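Local coordinates for protein WR4 (Caenorhabditis elegans, PDB 1M1S) that is of unknown function but, as a sperm-specific class P protein, belongs to the major sperm protein family and shares its immunoglobulin-like beta-sandwich domain, at residues N30-E34 with V60-G64; R38-K44 with V83-V89; Y20-N26 with I70-P76. All coordinates share one frame; numbering follows the deposited sequence.

Overall arrangement
All three contacts belong to one immunoglobulin-like major sperm protein domain. Contact 2, the buried one, joins the adjacent antiparallel strands 38-45 and 79-89 by regular backbone bonding and a largely apolar face. Contacts 1 and 3 are partly buried and lie on opposite sides of the centre of the chain, about 27 Å apart between their centres. Both use strand 25-33: contact 1 takes its last residues against the turn before strand 65-72, contact 3 its first residues against the later part of that same strand. Contact 1 adjoins contact 2 through Val60 packed on Phe41. Polar chemistry differs too: a serine and a water in contact 1, an arginine gripping a carbonyl in contact 3.

Contact 1: N30-E34 with V60-G64; sequences NITSE and VDAKG
Ser33, at the end of strand 25-33, presses into the type II beta turn Asp61-Gly64, the link between strands 51-60 and 65-72 of the immunoglobulin-like major sperm protein fold. Ser33 CB lies 3.3 Å from Asp61 O, the carbonyl that also accepts the turn's own bond from Gly64 N. Ser33 OG stands anti to the backbone N (chi1 -176°), which brings it to 3.5 Å from Lys63 N; the same oxygen has a weak hydrogen bond with Ser35 N. The backbone closes the pair, Ser33 N donating to Gly64 O at 3.1 Å. A water bridges the two segments, donating to Gly64 O and, weakly, to Ser33 O. Thr32 CG2, beside its own backbone N, packs against the same Gly64 carbonyl, 3.4 Å from Gly64 O.

Deeper in, Val60 turns its two methyls to Ser33 and Ile31. With CG1 anti to the backbone N (chi1 -173°), Val60 CG1 meets Ser33 CB at 3.7 Å, while Val60 CG2 meets Ile31 CG2 at 4.2 Å, the side chains of Val60 and Ile31 crossing at about a right angle. Both Ile31 and Val60 also touch Phe41 of strand 38-45, which ties this corner to the apolar interior.

The solvent side is made by Lys63, third residue of the turn, whose positive phi is usual for that place in a type II turn. Its CA-H points at Ser33 O. Bends at chi2, chi3 and chi4, all in the same sense, curl the lysine round the end of the strand. Its amine makes a long, weak ion pair with Asp36, and its aliphatic part lies against the Glu34 backbone, with Lys63 CD 3.4 Å from Glu34 O.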
ATOM      1  N   ASN A  30       0.826  -2.714  -8.171  1.00 35.00           N
ATOM      2  CA  ASN A  30      -0.564  -2.918  -8.510  1.00 35.00           C
ATOM      3  C   ASN A  30      -1.274  -3.531  -7.306  1.00 35.00           C
ATOM      4  O   ASN A  30      -0.926  -4.626  -6.886  1.00 35.00           O
ATOM      5  CB  ASN A  30      -0.621  -3.881  -9.708  1.00 35.00           C
ATOM      6  CG  ASN A  30      -2.029  -4.092 -10.258  1.00 35.00           C
ATOM      7  OD1 ASN A  30      -3.009  -3.547  -9.729  1.00 35.00           O
ATOM      8  ND2 ASN A  30      -2.136  -4.895 -11.330  1.00 35.00           N
ATOM      9  N   ILE A  31      -2.225  -2.823  -6.708  1.00 35.00           N
ATOM     10  CA  ILE A  31      -2.967  -3.409  -5.590  1.00 35.00           C
ATOM     11  C   ILE A  31      -4.259  -3.919  -6.221  1.00 35.00           C
ATOM     12  O   ILE A  31      -5.047  -3.126  -6.725  1.00 35.00           O
ATOM     13  CB  ILE A  31      -3.273  -2.377  -4.481  1.00 35.00           C
ATOM     14  CG1 ILE A  31      -1.969  -1.799  -3.956  1.00 35.00           C
ATOM     15  CG2 ILE A  31      -4.041  -3.022  -3.331  1.00 35.00           C
ATOM     16  CD1 ILE A  31      -2.150  -0.698  -2.946  1.00 35.00           C
ATOM     17  N   THR A  32      -4.426  -5.236  -6.287  1.00 35.00           N
ATOM     18  CA  THR A  32      -5.631  -5.803  -6.891  1.00 35.00           C
ATOM     19  C   THR A  32      -6.587  -6.436  -5.909  1.00 35.00           C
ATOM     20  O   THR A  32      -6.168  -7.098  -4.965  1.00 35.00           O
ATOM     21  CB  THR A  32      -5.309  -6.784  -8.026  1.00 35.00           C
ATOM     22  OG1 THR A  32      -4.225  -7.634  -7.651  1.00 35.00           O
ATOM     23  CG2 THR A  32      -4.922  -6.024  -9.246  1.00 35.00           C
ATOM     24  N   SER A  33      -7.875  -6.192  -6.130  1.00 35.00           N
ATOM     25  CA  SER A  33      -8.924  -6.703  -5.257  1.00 35.00           C
ATOM     26  C   SER A  33      -9.418  -8.104  -5.610  1.00 35.00           C
ATOM     27  O   SER A  33      -9.326  -8.542  -6.750  1.00 35.00           O
ATOM     28  CB  SER A  33     -10.103  -5.734  -5.263  1.00 35.00           C
ATOM     29  OG  SER A  33     -11.116  -6.149  -4.365  1.00 35.00           O
ATOM     30  N   GLU A  34      -9.949  -8.807  -4.619  1.00 35.00           N
ATOM     31  CA  GLU A  34     -10.482 -10.137  -4.845  1.00 35.00           C
ATOM     32  C   GLU A  34     -11.860 -10.250  -4.229  1.00 35.00           C
ATOM     33  O   GLU A  34     -12.495 -11.295  -4.340  1.00 35.00           O
ATOM     34  CB  GLU A  34      -9.582 -11.206  -4.246  1.00 35.00           C
ATOM     35  CG  GLU A  34      -8.290 -11.457  -4.977  1.00 35.00           C
ATOM     36  CD  GLU A  34      -8.466 -12.150  -6.317  1.00 35.00           C
ATOM     37  OE1 GLU A  34      -9.608 -12.470  -6.716  1.00 35.00           O
ATOM     38  OE2 GLU A  34      -7.445 -12.391  -6.985  1.00 35.00           O
ATOM     39  N   VAL A  60     -10.222   0.577  -3.888  1.00 35.00           N
ATOM     40  CA  VAL A  60      -9.926  -0.406  -4.928  1.00 35.00           C
ATOM     41  C   VAL A  60     -11.273  -1.017  -5.196  1.00 35.00           C
ATOM     42  O   VAL A  60     -11.789  -1.803  -4.391  1.00 35.00           O
ATOM     43  CB  VAL A  60      -8.956  -1.549  -4.533  1.00 35.00           C
ATOM     44  CG1 VAL A  60      -8.618  -2.377  -5.779  1.00 35.00           C
ATOM     45  CG2 VAL A  60      -7.684  -1.009  -3.891  1.00 35.00           C
ATOM     46  N   ASP A  61     -11.857  -0.640  -6.324  1.00 35.00           N
ATOM     47  CA  ASP A  61     -13.153  -1.167  -6.695  1.00 35.00           C
ATOM     48  C   ASP A  61     -13.177  -2.680  -6.509  1.00 35.00           C
ATOM     49  O   ASP A  61     -12.137  -3.302  -6.283  1.00 35.00           O
ATOM     50  CB  ASP A  61     -13.487  -0.784  -8.135  1.00 35.00           C
ATOM     51  CG  ASP A  61     -13.784   0.702  -8.289  1.00 35.00           C
ATOM     52  OD1 ASP A  61     -14.215   1.345  -7.302  1.00 35.00           O
ATOM     53  OD2 ASP A  61     -13.600   1.229  -9.406  1.00 35.00           O
ATOM     54  N   ALA A  62     -14.370  -3.259  -6.541  1.00 35.00           N
ATOM     55  CA  ALA A  62     -14.540  -4.695  -6.365  1.00 35.00           C
ATOM     56  C   ALA A  62     -13.903  -5.448  -7.534  1.00 35.00           C
ATOM     57  O   ALA A  62     -14.155  -5.100  -8.697  1.00 35.00           O
ATOM     58  CB  ALA A  62     -16.000  -5.016  -6.260  1.00 35.00           C
ATOM     59  N   LYS A  63     -13.059  -6.448  -7.212  1.00 35.00           N
ATOM     60  CA  LYS A  63     -12.312  -7.290  -8.180  1.00 35.00           C
ATOM     61  C   LYS A  63     -11.553  -6.395  -9.172  1.00 35.00           C
ATOM     62  O   LYS A  63     -11.363  -6.744 -10.341  1.00 35.00           O
ATOM     63  CB  LYS A  63     -13.248  -8.269  -8.923  1.00 35.00           C
ATOM     64  CG  LYS A  63     -14.216  -9.102  -8.021  1.00 35.00           C
ATOM     65  CD  LYS A  63     -13.577 -10.347  -7.387  1.00 35.00           C
ATOM     66  CE  LYS A  63     -13.412 -11.500  -8.372  1.00 35.00           C
ATOM     67  NZ  LYS A  63     -14.729 -12.017  -8.781  1.00 35.00           N
ATOM     68  N   GLY A  64     -11.075  -5.261  -8.652  1.00 35.00           N
ATOM     69  CA  GLY A  64     -10.364  -4.273  -9.451  1.00 35.00           C
ATOM     70  C   GLY A  64      -8.866  -4.141  -9.284  1.00 35.00           C
ATOM     71  O   GLY A  64      -8.168  -5.116  -9.005  1.00 35.00           O
TER
HETATM   72  O   HOH W   1      -7.983  -7.984  -9.811  1.00 35.00           O

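Contact 2: R38-K44 with V83-V89; sequences RLAFKVK and VIQYAEV
Leu39 pushes its CD2 methyl into the hollow between Glu88 and Tyr86, 3.8 Å from Glu88 CG and 4.4 Å from Tyr86 CD1; Ala87 O forms the floor, 3.5 Å from Leu39 CD2. This interlock belongs to two neighbouring antiparallel strands of the sandwich, 38-45 and 79-89, whose short segments run at 147° to each other. On the interior face, Phe41 and Tyr86 form a non-hydrogen-bonded pair, yet their rings part. Each has CG between its backbone N and carbonyl carbon (chi1 70° and 55°), and the rings diverge, Phe41 toward strand 51-60, Tyr86 toward Ile11 of strand 11-20. Ile84 packs beside the stem of Phe41, its CG2 lying 3.8 Å from Phe41 CB, and Val43 closes the row by setting CG2 at the edge of the Phe41 ring, in its plane.

On the other face, Val89 is the bump and Ala40 the hollow: Val89 CG1 lies 3.8 Å from Ala40 CB, under the cover of Pro99 on helix 98-101. The second methyl, Val89 CG2, is wedged against Arg38, 3.7 Å from Arg38 CB, while the guanidinium continues to a cation-pi contact with Phe59 and a bond to Glu93 O. Farther along, Lys42 runs fully extended beside Gln85, and bent Lys44 crosses Gln85 at a slant, its CD 4.0 Å from Gln85 CG.

Backbone bonds fix this register, Lys42 and Gln85 each donating to the other's carbonyl, as do Lys44 and Val83. With the backbone so paired, the face with Leu39, Phe41, Val43 and Ile84 can be largely apolar, Tyr86 keeping its hydroxyl for a weak bond to Ser9 O; the opposite face is mixed, apolar at Ala40 and Val89, polar at Lys42, Gln85 and exposed Lys44.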
ATOM      1  N   ARG A  38     -16.267  -3.348  -2.254  1.00 35.00           N
ATOM      2  CA  ARG A  38     -15.239  -2.340  -2.436  1.00 35.00           C
ATOM      3  C   ARG A  38     -14.337  -2.314  -1.206  1.00 35.00           C
ATOM      4  O   ARG A  38     -14.747  -2.688  -0.101  1.00 35.00           O
ATOM      5  CB  ARG A  38     -15.886  -0.977  -2.681  1.00 35.00           C
ATOM      6  CG  ARG A  38     -14.989   0.057  -3.376  1.00 35.00           C
ATOM      7  CD  ARG A  38     -15.843   0.968  -4.295  1.00 35.00           C
ATOM      8  NE  ARG A  38     -15.630   2.412  -4.114  1.00 35.00           N
ATOM      9  CZ  ARG A  38     -16.155   3.147  -3.136  1.00 35.00           C
ATOM     10  NH1 ARG A  38     -16.934   2.599  -2.212  1.00 35.00           N
ATOM     11  NH2 ARG A  38     -15.917   4.442  -3.102  1.00 35.00           N
ATOM     12  N   LEU A  39     -13.086  -1.924  -1.430  1.00 35.00           N
ATOM     13  CA  LEU A  39     -12.085  -1.848  -0.373  1.00 35.00           C
ATOM     14  C   LEU A  39     -11.464  -0.453  -0.214  1.00 35.00           C
ATOM     15  O   LEU A  39     -11.413   0.354  -1.157  1.00 35.00           O
ATOM     16  CB  LEU A  39     -10.966  -2.875  -0.614  1.00 35.00           C
ATOM     17  CG  LEU A  39     -11.278  -4.362  -0.761  1.00 35.00           C
ATOM     18  CD1 LEU A  39     -10.031  -5.069  -1.240  1.00 35.00           C
ATOM     19  CD2 LEU A  39     -11.779  -4.952   0.546  1.00 35.00           C
ATOM     20  N   ALA A  40     -11.007  -0.190   1.005  1.00 35.00           N
ATOM     21  CA  ALA A  40     -10.354   1.052   1.354  1.00 35.00           C
ATOM     22  C   ALA A  40      -8.993   0.596   1.817  1.00 35.00           C
ATOM     23  O   ALA A  40      -8.884  -0.440   2.445  1.00 35.00           O
ATOM     24  CB  ALA A  40     -11.096   1.734   2.488  1.00 35.00           C
ATOM     25  N   PHE A  41      -7.941   1.297   1.447  1.00 35.00           N
ATOM     26  CA  PHE A  41      -6.644   0.869   1.919  1.00 35.00           C
ATOM     27  C   PHE A  41      -5.881   1.996   2.595  1.00 35.00           C
ATOM     28  O   PHE A  41      -6.025   3.166   2.223  1.00 35.00           O
ATOM     29  CB  PHE A  41      -5.836   0.154   0.817  1.00 35.00           C
ATOM     30  CG  PHE A  41      -5.343   1.047  -0.296  1.00 35.00           C
ATOM     31  CD1 PHE A  41      -4.125   1.718  -0.185  1.00 35.00           C
ATOM     32  CD2 PHE A  41      -6.058   1.166  -1.480  1.00 35.00           C
ATOM     33  CE1 PHE A  41      -3.616   2.490  -1.244  1.00 35.00           C
ATOM     34  CE2 PHE A  41      -5.560   1.938  -2.555  1.00 35.00           C
ATOM     35  CZ  PHE A  41      -4.335   2.603  -2.432  1.00 35.00           C
ATOM     36  N   LYS A  42      -5.097   1.618   3.604  1.00 35.00           N
ATOM     37  CA  LYS A  42      -4.267   2.530   4.379  1.00 35.00           C
ATOM     38  C   LYS A  42      -2.827   2.076   4.231  1.00 35.00           C
ATOM     39  O   LYS A  42      -2.544   0.904   4.427  1.00 35.00           O
ATOM     40  CB  LYS A  42      -4.648   2.447   5.849  1.00 35.00           C
ATOM     41  CG  LYS A  42      -3.750   3.268   6.752  1.00 35.00           C
ATOM     42  CD  LYS A  42      -4.229   3.231   8.165  1.00 35.00           C
ATOM     43  CE  LYS A  42      -3.310   4.036   9.032  1.00 35.00           C
ATOM     44  NZ  LYS A  42      -3.756   4.096  10.454  1.00 35.00           N
ATOM     45  N   VAL A  43      -1.915   3.005   3.951  1.00 35.00           N
ATOM     46  CA  VAL A  43      -0.491   2.676   3.780  1.00 35.00           C
ATOM     47  C   VAL A  43       0.430   3.223   4.896  1.00 35.00           C
ATOM     48  O   VAL A  43       0.650   4.430   5.000  1.00 35.00           O
ATOM     49  CB  VAL A  43      -0.009   3.134   2.379  1.00 35.00           C
ATOM     50  CG1 VAL A  43       1.394   2.663   2.095  1.00 35.00           C
ATOM     51  CG2 VAL A  43      -0.945   2.608   1.341  1.00 35.00           C
ATOM     52  N   LYS A  44       0.944   2.310   5.724  1.00 35.00           N
ATOM     53  CA  LYS A  44       1.831   2.625   6.844  1.00 35.00           C
ATOM     54  C   LYS A  44       3.245   2.423   6.369  1.00 35.00           C
ATOM     55  O   LYS A  44       3.605   1.345   5.911  1.00 35.00           O
ATOM     56  CB  LYS A  44       1.514   1.721   8.036  1.00 35.00           C
ATOM     57  CG  LYS A  44       0.054   1.791   8.425  1.00 35.00           C
ATOM     58  CD  LYS A  44      -0.355   0.656   9.322  1.00 35.00           C
ATOM     59  CE  LYS A  44      -0.246   1.033  10.786  1.00 35.00           C
ATOM     60  NZ  LYS A  44      -1.189   0.221  11.604  1.00 35.00           N
ATOM     61  N   VAL A  83       3.116  -1.282   5.249  1.00 35.00           N
ATOM     62  CA  VAL A  83       2.043  -2.185   5.628  1.00 35.00           C
ATOM     63  C   VAL A  83       0.748  -1.640   5.081  1.00 35.00           C
ATOM     64  O   VAL A  83       0.332  -0.546   5.455  1.00 35.00           O
ATOM     65  CB  VAL A  83       1.920  -2.355   7.169  1.00 35.00           C
ATOM     66  CG1 VAL A  83       0.871  -3.399   7.500  1.00 35.00           C
ATOM     67  CG2 VAL A  83       3.223  -2.815   7.748  1.00 35.00           C
ATOM     68  N   ILE A  84       0.119  -2.391   4.184  1.00 35.00           N
ATOM     69  CA  ILE A  84      -1.143  -1.949   3.612  1.00 35.00           C
ATOM     70  C   ILE A  84      -2.258  -2.625   4.374  1.00 35.00           C
ATOM     71  O   ILE A  84      -2.287  -3.848   4.471  1.00 35.00           O
ATOM     72  CB  ILE A  84      -1.264  -2.295   2.111  1.00 35.00           C
ATOM     73  CG1 ILE A  84      -0.088  -1.717   1.350  1.00 35.00           C
ATOM     74  CG2 ILE A  84      -2.544  -1.695   1.519  1.00 35.00           C
ATOM     75  CD1 ILE A  84       0.097  -2.384   0.070  1.00 35.00           C
ATOM     76  N   GLN A  85      -3.102  -1.817   5.006  1.00 35.00           N
ATOM     77  CA  GLN A  85      -4.260  -2.334   5.739  1.00 35.00           C
ATOM     78  C   GLN A  85      -5.449  -2.111   4.825  1.00 35.00           C
ATOM     79  O   GLN A  85      -5.431  -1.166   4.032  1.00 35.00           O
ATOM     80  CB  GLN A  85      -4.492  -1.561   7.039  1.00 35.00           C
ATOM     81  CG  GLN A  85      -3.349  -1.627   8.055  1.00 35.00           C
ATOM     82  CD  GLN A  85      -3.773  -1.165   9.442  1.00 35.00           C
ATOM     83  OE1 GLN A  85      -4.625  -0.284   9.578  1.00 35.00           O
ATOM     84  NE2 GLN A  85      -3.201  -1.784  10.484  1.00 35.00           N
ATOM     85  N   TYR A  86      -6.449  -2.990   4.883  1.00 35.00           N
ATOM     86  CA  TYR A  86      -7.652  -2.819   4.053  1.00 35.00           C
ATOM     87  C   TYR A  86      -8.927  -3.022   4.833  1.00 35.00           C
ATOM     88  O   TYR A  86      -8.901  -3.462   5.974  1.00 35.00           O
ATOM     89  CB  TYR A  86      -7.659  -3.712   2.799  1.00 35.00           C
ATOM     90  CG  TYR A  86      -7.477  -5.178   3.061  1.00 35.00           C
ATOM     91  CD1 TYR A  86      -8.575  -6.027   3.319  1.00 35.00           C
ATOM     92  CD2 TYR A  86      -6.198  -5.726   3.072  1.00 35.00           C
ATOM     93  CE1 TYR A  86      -8.373  -7.393   3.592  1.00 35.00           C
ATOM     94  CE2 TYR A  86      -5.992  -7.064   3.328  1.00 35.00           C
ATOM     95  CZ  TYR A  86      -7.069  -7.887   3.594  1.00 35.00           C
ATOM     96  OH  TYR A  86      -6.796  -9.183   3.921  1.00 35.00           O
ATOM     97  N   ALA A  87     -10.050  -2.730   4.202  1.00 35.00           N
ATOM     98  CA  ALA A  87     -11.323  -2.885   4.866  1.00 35.00           C
ATOM     99  C   ALA A  87     -12.357  -2.906   3.781  1.00 35.00           C
ATOM    100  O   ALA A  87     -12.143  -2.293   2.754  1.00 35.00           O
ATOM    101  CB  ALA A  87     -11.563  -1.692   5.760  1.00 35.00           C
ATOM    102  N   GLU A  88     -13.473  -3.593   3.999  1.00 35.00           N
ATOM    103  CA  GLU A  88     -14.556  -3.636   3.019  1.00 35.00           C
ATOM    104  C   GLU A  88     -15.410  -2.414   3.207  1.00 35.00           C
ATOM    105  O   GLU A  88     -15.627  -1.984   4.335  1.00 35.00           O
ATOM    106  CB  GLU A  88     -15.393  -4.863   3.232  1.00 35.00           C
ATOM    107  CG  GLU A  88     -14.727  -6.075   2.701  1.00 35.00           C
ATOM    108  CD  GLU A  88     -15.130  -7.310   3.459  1.00 35.00           C
ATOM    109  OE1 GLU A  88     -16.274  -7.338   3.969  1.00 35.00           O
ATOM    110  OE2 GLU A  88     -14.294  -8.241   3.564  1.00 35.00           O
ATOM    111  N   VAL A  89     -15.875  -1.826   2.114  1.00 35.00           N
ATOM    112  CA  VAL A  89     -16.687  -0.625   2.223  1.00 35.00           C
ATOM    113  C   VAL A  89     -17.892  -0.603   1.274  1.00 35.00           C
ATOM    114  O   VAL A  89     -17.815  -1.117   0.138  1.00 35.00           O
ATOM    115  CB  VAL A  89     -15.821   0.663   1.981  1.00 35.00           C
ATOM    116  CG1 VAL A  89     -14.755   0.809   3.058  1.00 35.00           C
ATOM    117  CG2 VAL A  89     -15.185   0.646   0.607  1.00 35.00           C
TER

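Contact 3: Y20-N26 with I70-P76; sequences YPATGGN and INRLPGP
A side-chain clamp between two loops at one end of the immunoglobulin-like sandwich, this contact holds Arg72, where strand 65-72 runs toward its following loop, against the loop between strands 11-20 and 25-33. The type I turn Pro21-Gly24 presents Ala22 O, and Arg72 grips it side-on: Arg72 NE and NH2 each donate to Ala22 O at 3.1 Å, with the oxygen close to the guanidinium plane. Arg72 NH2 also donates to Pro76 O at 2.8 Å, so one planar group joins two loops. Arg72 CG stands anti to the backbone N (chi1 173°), and a bend at chi2 (72°) then turns the chain toward Ala22 O.

Lower on the side chain, Arg72 CB lies over the face of the Tyr20 ring in a CH-pi contact, 4.2 Å from its centroid. Tyr20 OH bonds Ser27 OG and touches Ile70 CG2 at 3.3 Å. Gly25 sits beside the arginine stem, where a side chain would collide with Tyr20 CB, and Gly25 N donates to Arg72 O at 3.0 Å. Replacing Arg72 with an alanine would probably leave Ala22 O with no more than the weak bond from Gly75 N across this contact, and Pro76 O without its arginine donor, weakening the hold between the loops. Pro74 lays its ring carbons against Thr23 O, with Pro74 CG 3.2 Å from Thr23 O.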
ATOM      1  N   TYR A  20      15.487  -1.491  -4.618  1.00 35.00           N
ATOM      2  CA  TYR A  20      16.098  -0.251  -5.109  1.00 35.00           C
ATOM      3  C   TYR A  20      17.603  -0.074  -4.911  1.00 35.00           C
ATOM      4  O   TYR A  20      18.262  -0.840  -4.224  1.00 35.00           O
ATOM      5  CB  TYR A  20      15.433   0.945  -4.434  1.00 35.00           C
ATOM      6  CG  TYR A  20      13.983   0.787  -4.254  1.00 35.00           C
ATOM      7  CD1 TYR A  20      13.472   0.367  -3.045  1.00 35.00           C
ATOM      8  CD2 TYR A  20      13.107   1.065  -5.289  1.00 35.00           C
ATOM      9  CE1 TYR A  20      12.093   0.220  -2.857  1.00 35.00           C
ATOM     10  CE2 TYR A  20      11.740   0.924  -5.127  1.00 35.00           C
ATOM     11  CZ  TYR A  20      11.230   0.508  -3.900  1.00 35.00           C
ATOM     12  OH  TYR A  20       9.866   0.412  -3.705  1.00 35.00           O
ATOM     13  N   PRO A  21      18.169   0.935  -5.571  1.00 35.00           N
ATOM     14  CA  PRO A  21      19.589   1.240  -5.467  1.00 35.00           C
ATOM     15  C   PRO A  21      19.679   2.243  -4.359  1.00 35.00           C
ATOM     16  O   PRO A  21      19.000   3.270  -4.390  1.00 35.00           O
ATOM     17  CB  PRO A  21      19.893   1.895  -6.803  1.00 35.00           C
ATOM     18  CG  PRO A  21      18.842   1.392  -7.666  1.00 35.00           C
ATOM     19  CD  PRO A  21      17.643   1.457  -6.831  1.00 35.00           C
ATOM     20  N   ALA A  22      20.502   1.944  -3.367  1.00 35.00           N
ATOM     21  CA  ALA A  22      20.643   2.815  -2.218  1.00 35.00           C
ATOM     22  C   ALA A  22      20.542   4.299  -2.522  1.00 35.00           C
ATOM     23  O   ALA A  22      19.695   4.983  -1.945  1.00 35.00           O
ATOM     24  CB  ALA A  22      21.908   2.521  -1.485  1.00 35.00           C
ATOM     25  N   THR A  23      21.287   4.770  -3.518  1.00 35.00           N
ATOM     26  CA  THR A  23      21.281   6.194  -3.833  1.00 35.00           C
ATOM     27  C   THR A  23      20.020   6.762  -4.412  1.00 35.00           C
ATOM     28  O   THR A  23      19.888   7.975  -4.514  1.00 35.00           O
ATOM     29  CB  THR A  23      22.399   6.598  -4.777  1.00 35.00           C
ATOM     30  OG1 THR A  23      22.242   5.923  -6.033  1.00 35.00           O
ATOM     31  CG2 THR A  23      23.732   6.297  -4.161  1.00 35.00           C
ATOM     32  N   GLY A  24      19.109   5.908  -4.841  1.00 35.00           N
ATOM     33  CA  GLY A  24      17.881   6.430  -5.396  1.00 35.00           C
ATOM     34  C   GLY A  24      17.197   5.412  -6.261  1.00 35.00           C
ATOM     35  O   GLY A  24      17.859   4.687  -6.999  1.00 35.00           O
ATOM     36  N   GLY A  25      15.870   5.379  -6.190  1.00 35.00           N
ATOM     37  CA  GLY A  25      15.115   4.415  -6.969  1.00 35.00           C
ATOM     38  C   GLY A  25      13.636   4.683  -7.143  1.00 35.00           C
ATOM     39  O   GLY A  25      13.116   5.721  -6.732  1.00 35.00           O
ATOM     40  N   ASN A  26      12.945   3.684  -7.678  1.00 35.00           N
ATOM     41  CA  ASN A  26      11.542   3.815  -7.953  1.00 35.00           C
ATOM     42  C   ASN A  26      10.949   2.499  -8.387  1.00 35.00           C
ATOM     43  O   ASN A  26      11.630   1.678  -8.995  1.00 35.00           O
ATOM     44  CB  ASN A  26      11.417   4.764  -9.107  1.00 35.00           C
ATOM     45  CG  ASN A  26      10.083   5.354  -9.214  1.00 35.00           C
ATOM     46  OD1 ASN A  26       9.210   5.116  -8.380  1.00 35.00           O
ATOM     47  ND2 ASN A  26       9.900   6.162 -10.239  1.00 35.00           N
ATOM     48  N   ILE A  70       5.786   4.167  -4.749  1.00 35.00           N
ATOM     49  CA  ILE A  70       6.834   4.215  -3.706  1.00 35.00           C
ATOM     50  C   ILE A  70       8.043   4.870  -4.399  1.00 35.00           C
ATOM     51  O   ILE A  70       8.371   4.459  -5.504  1.00 35.00           O
ATOM     52  CB  ILE A  70       7.184   2.773  -3.226  1.00 35.00           C
ATOM     53  CG1 ILE A  70       5.920   2.029  -2.940  1.00 35.00           C
ATOM     54  CG2 ILE A  70       8.142   2.789  -2.101  1.00 35.00           C
ATOM     55  CD1 ILE A  70       6.068   0.547  -2.627  1.00 35.00           C
ATOM     56  N   ASN A  71       8.697   5.861  -3.790  1.00 35.00           N
ATOM     57  CA  ASN A  71       9.824   6.490  -4.464  1.00 35.00           C
ATOM     58  C   ASN A  71      11.046   6.528  -3.560  1.00 35.00           C
ATOM     59  O   ASN A  71      11.039   7.171  -2.507  1.00 35.00           O
ATOM     60  CB  ASN A  71       9.448   7.879  -4.973  1.00 35.00           C
ATOM     61  CG  ASN A  71      10.533   8.514  -5.832  1.00 35.00           C
ATOM     62  OD1 ASN A  71      11.168   7.835  -6.642  1.00 35.00           O
ATOM     63  ND2 ASN A  71      10.803   9.807  -5.604  1.00 35.00           N
ATOM     64  N   ARG A  72      12.099   5.816  -3.969  1.00 35.00           N
ATOM     65  CA  ARG A  72      13.340   5.787  -3.210  1.00 35.00           C
ATOM     66  C   ARG A  72      14.169   7.024  -3.522  1.00 35.00           C
ATOM     67  O   ARG A  72      14.309   7.447  -4.680  1.00 35.00           O
ATOM     68  CB  ARG A  72      14.153   4.502  -3.492  1.00 35.00           C
ATOM     69  CG  ARG A  72      15.562   4.430  -2.879  1.00 35.00           C
ATOM     70  CD  ARG A  72      15.576   4.243  -1.348  1.00 35.00           C
ATOM     71  NE  ARG A  72      16.920   4.446  -0.791  1.00 35.00           N
ATOM     72  CZ  ARG A  72      17.282   4.163   0.464  1.00 35.00           C
ATOM     73  NH1 ARG A  72      16.403   3.657   1.331  1.00 35.00           N
ATOM     74  NH2 ARG A  72      18.545   4.332   0.849  1.00 35.00           N
ATOM     75  N   LEU A  73      14.636   7.632  -2.437  1.00 35.00           N
ATOM     76  CA  LEU A  73      15.457   8.835  -2.452  1.00 35.00           C
ATOM     77  C   LEU A  73      16.838   8.472  -1.901  1.00 35.00           C
ATOM     78  O   LEU A  73      17.000   7.443  -1.237  1.00 35.00           O
ATOM     79  CB  LEU A  73      14.811   9.880  -1.540  1.00 35.00           C
ATOM     80  CG  LEU A  73      13.366  10.231  -1.886  1.00 35.00           C
ATOM     81  CD1 LEU A  73      12.601  10.621  -0.639  1.00 35.00           C
ATOM     82  CD2 LEU A  73      13.329  11.314  -2.961  1.00 35.00           C
ATOM     83  N   PRO A  74      17.860   9.294  -2.191  1.00 35.00           N
ATOM     84  CA  PRO A  74      19.204   8.998  -1.678  1.00 35.00           C
ATOM     85  C   PRO A  74      19.248   8.725  -0.158  1.00 35.00           C
ATOM     86  O   PRO A  74      18.688   9.476   0.649  1.00 35.00           O
ATOM     87  CB  PRO A  74      19.993  10.265  -2.023  1.00 35.00           C
ATOM     88  CG  PRO A  74      19.291  10.875  -3.182  1.00 35.00           C
ATOM     89  CD  PRO A  74      17.868  10.395  -3.178  1.00 35.00           C
ATOM     90  N   GLY A  75      19.822   7.588   0.216  1.00 35.00           N
ATOM     91  CA  GLY A  75      19.945   7.250   1.626  1.00 35.00           C
ATOM     92  C   GLY A  75      20.820   6.026   1.827  1.00 35.00           C
ATOM     93  O   GLY A  75      21.416   5.544   0.864  1.00 35.00           O
ATOM     94  N   PRO A  76      20.900   5.478   3.055  1.00 35.00           N
ATOM     95  CA  PRO A  76      21.711   4.299   3.367  1.00 35.00           C
ATOM     96  C   PRO A  76      21.120   2.996   2.885  1.00 35.00           C
ATOM     97  O   PRO A  76      19.901   2.859   2.804  1.00 35.00           O
ATOM     98  CB  PRO A  76      21.697   4.288   4.891  1.00 35.00           C
ATOM     99  CG  PRO A  76      20.352   4.818   5.221  1.00 35.00           C
ATOM    100  CD  PRO A  76      20.242   5.983   4.269  1.00 35.00           C
TER